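Local coordinates for protein 3-carboxy-cis,cis-muconate cycloisomerase (Pseudomonas putida, PDB 1RE5) that belongs to the fumarase/aspartase superfamily of largely helical enzymes, which assemble from four chains, at residues 106-111 / 225-230. Numbering follows the deposited sequence.
Sequences SQDAMD and PWHTQR
Gln-107, in the first turn of helix 106-142, meets His-227 of the loop before helix 231-257. Its chain is fully extended, with CG anti to the backbone N (chi1 -167°). That carries the amide alongside the imidazole, the two side chains running in opposite directions and their planes 37° apart. CD of Gln-107 comes to 3.5 Å from ND1 of His-227. Trp-320 of helix 319-347 also packs on this glutamine.

Asp-108 reaches the far end of the same imidazole. Its OD1 lies at the ring edge, 3.0 Å from CE1 of His-227. The carboxylate is held mainly from elsewhere, by the backbone N atoms of Thr-105, Gly-193 and Gly-194.

In this largely helical lyase-superfamily fold, the contact joins the start of helix 106-142 to a type I turn from Trp-226 to Gln-229. Arg-230 follows as the N-cap residue of helix 231-257.

One helical turn beyond Gln-107, Asp-111 forms a buried, end-on salt bridge with Arg-230. NH1 of Arg-230 donates to OD2 of Asp-111 at 2.7 Å. NH2 of Arg-230 donates to OD1 of Asp-111 at 3.0 Å. Both bonds are nearly straight and lie close to the guanidinium plane. They meet the oxygens on the syn side, 29° out of the carboxylate plane. Bends at chi2 and chi3 turn the guanidinium toward helix 106-142. Glu-323 is a second acidic partner of NH2. The Trp-226 ring borders the bridge, with CZ3 of Trp-226 3.8 Å from OD2 of Asp-111.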
# COMPACT_ATOMS: atom_id res chain seq x y z
N SER D 106 30.31 -3.78 4.39
CA SER D 106 29.40 -4.66 3.66
C SER D 106 28.43 -3.92 2.73
O SER D 106 28.29 -4.27 1.55
CB SER D 106 28.61 -5.52 4.64
OG SER D 106 29.45 -6.41 5.35
N GLN D 107 27.76 -2.90 3.25
CA GLN D 107 26.81 -2.15 2.44
C GLN D 107 27.44 -1.51 1.20
O GLN D 107 26.76 -1.33 0.18
CB GLN D 107 26.09 -1.09 3.29
CG GLN D 107 24.88 -0.51 2.58
CD GLN D 107 24.08 0.45 3.42
OE1 GLN D 107 23.06 0.98 2.98
NE2 GLN D 107 24.53 0.69 4.64
N ASP D 108 28.72 -1.15 1.28
CA ASP D 108 29.39 -0.55 0.13
C ASP D 108 29.34 -1.52 -1.03
O ASP D 108 29.02 -1.14 -2.17
CB ASP D 108 30.85 -0.25 0.44
CG ASP D 108 31.02 0.86 1.45
OD1 ASP D 108 30.26 1.84 1.39
OD2 ASP D 108 31.92 0.76 2.31
N ALA D 109 29.65 -2.79 -0.75
CA ALA D 109 29.65 -3.82 -1.78
C ALA D 109 28.25 -4.14 -2.27
O ALA D 109 28.00 -4.29 -3.47
CB ALA D 109 30.32 -5.08 -1.26
N MET D 110 27.32 -4.24 -1.33
CA MET D 110 25.93 -4.54 -1.64
C MET D 110 25.22 -3.45 -2.46
O MET D 110 24.62 -3.73 -3.50
CB MET D 110 25.19 -4.80 -0.35
CG MET D 110 25.71 -5.98 0.40
SD MET D 110 24.56 -6.39 1.70
CE MET D 110 25.55 -5.96 3.14
N ASP D 111 25.26 -2.20 -1.98
CA ASP D 111 24.60 -1.13 -2.71
C ASP D 111 25.24 -0.89 -4.07
O ASP D 111 24.54 -0.70 -5.07
CB ASP D 111 24.61 0.18 -1.90
CG ASP D 111 23.50 0.26 -0.86
OD1 ASP D 111 22.66 -0.66 -0.78
OD2 ASP D 111 23.48 1.27 -0.12
N PRO D 225 28.51 9.58 0.86
CA PRO D 225 27.96 8.22 0.89
C PRO D 225 26.48 8.32 1.24
O PRO D 225 26.06 9.29 1.86
CB PRO D 225 28.77 7.55 1.98
CG PRO D 225 30.11 8.23 1.88
CD PRO D 225 29.72 9.68 1.71
N TRP D 226 25.68 7.32 0.87
CA TRP D 226 24.25 7.36 1.17
C TRP D 226 23.69 6.07 1.78
O TRP D 226 22.64 5.59 1.37
CB TRP D 226 23.46 7.71 -0.10
CG TRP D 226 23.95 6.98 -1.32
CD1 TRP D 226 25.08 7.26 -2.04
CD2 TRP D 226 23.38 5.81 -1.92
NE1 TRP D 226 25.25 6.33 -3.04
CE2 TRP D 226 24.22 5.43 -2.99
CE3 TRP D 226 22.23 5.05 -1.65
CZ2 TRP D 226 23.95 4.32 -3.79
CZ3 TRP D 226 21.96 3.93 -2.45
CH2 TRP D 226 22.82 3.58 -3.51
N HIS D 227 24.38 5.53 2.78
CA HIS D 227 23.94 4.29 3.44
C HIS D 227 22.50 4.35 3.95
O HIS D 227 21.78 3.34 3.89
CB HIS D 227 24.87 3.93 4.60
CG HIS D 227 26.28 3.64 4.19
ND1 HIS D 227 26.59 2.82 3.12
CD2 HIS D 227 27.46 4.08 4.69
CE1 HIS D 227 27.90 2.77 2.98
NE2 HIS D 227 28.45 3.53 3.91
N THR D 228 22.07 5.50 4.47
CA THR D 228 20.71 5.62 4.99
C THR D 228 19.88 6.75 4.35
O THR D 228 18.88 7.21 4.93
CB THR D 228 20.71 5.76 6.54
OG1 THR D 228 21.39 6.95 6.94
CG2 THR D 228 21.41 4.57 7.17
N GLN D 229 20.30 7.18 3.16
CA GLN D 229 19.57 8.19 2.39
C GLN D 229 19.24 7.40 1.11
O GLN D 229 20.04 7.37 0.16
CB GLN D 229 20.47 9.38 2.07
CG GLN D 229 20.85 10.27 3.27
CD GLN D 229 19.66 10.93 3.95
OE1 GLN D 229 18.57 11.04 3.36
NE2 GLN D 229 19.85 11.39 5.18
N ARG D 230 18.06 6.78 1.08
CA ARG D 230 17.68 5.93 -0.05
C ARG D 230 16.79 6.52 -1.15
O ARG D 230 16.26 5.77 -2.00
CB ARG D 230 17.02 4.67 0.51
CG ARG D 230 17.53 4.26 1.88
CD ARG D 230 18.95 3.79 1.80
NE ARG D 230 19.03 2.46 1.20
CZ ARG D 230 20.15 1.93 0.72
NH1 ARG D 230 21.29 2.62 0.77
NH2 ARG D 230 20.15 0.70 0.21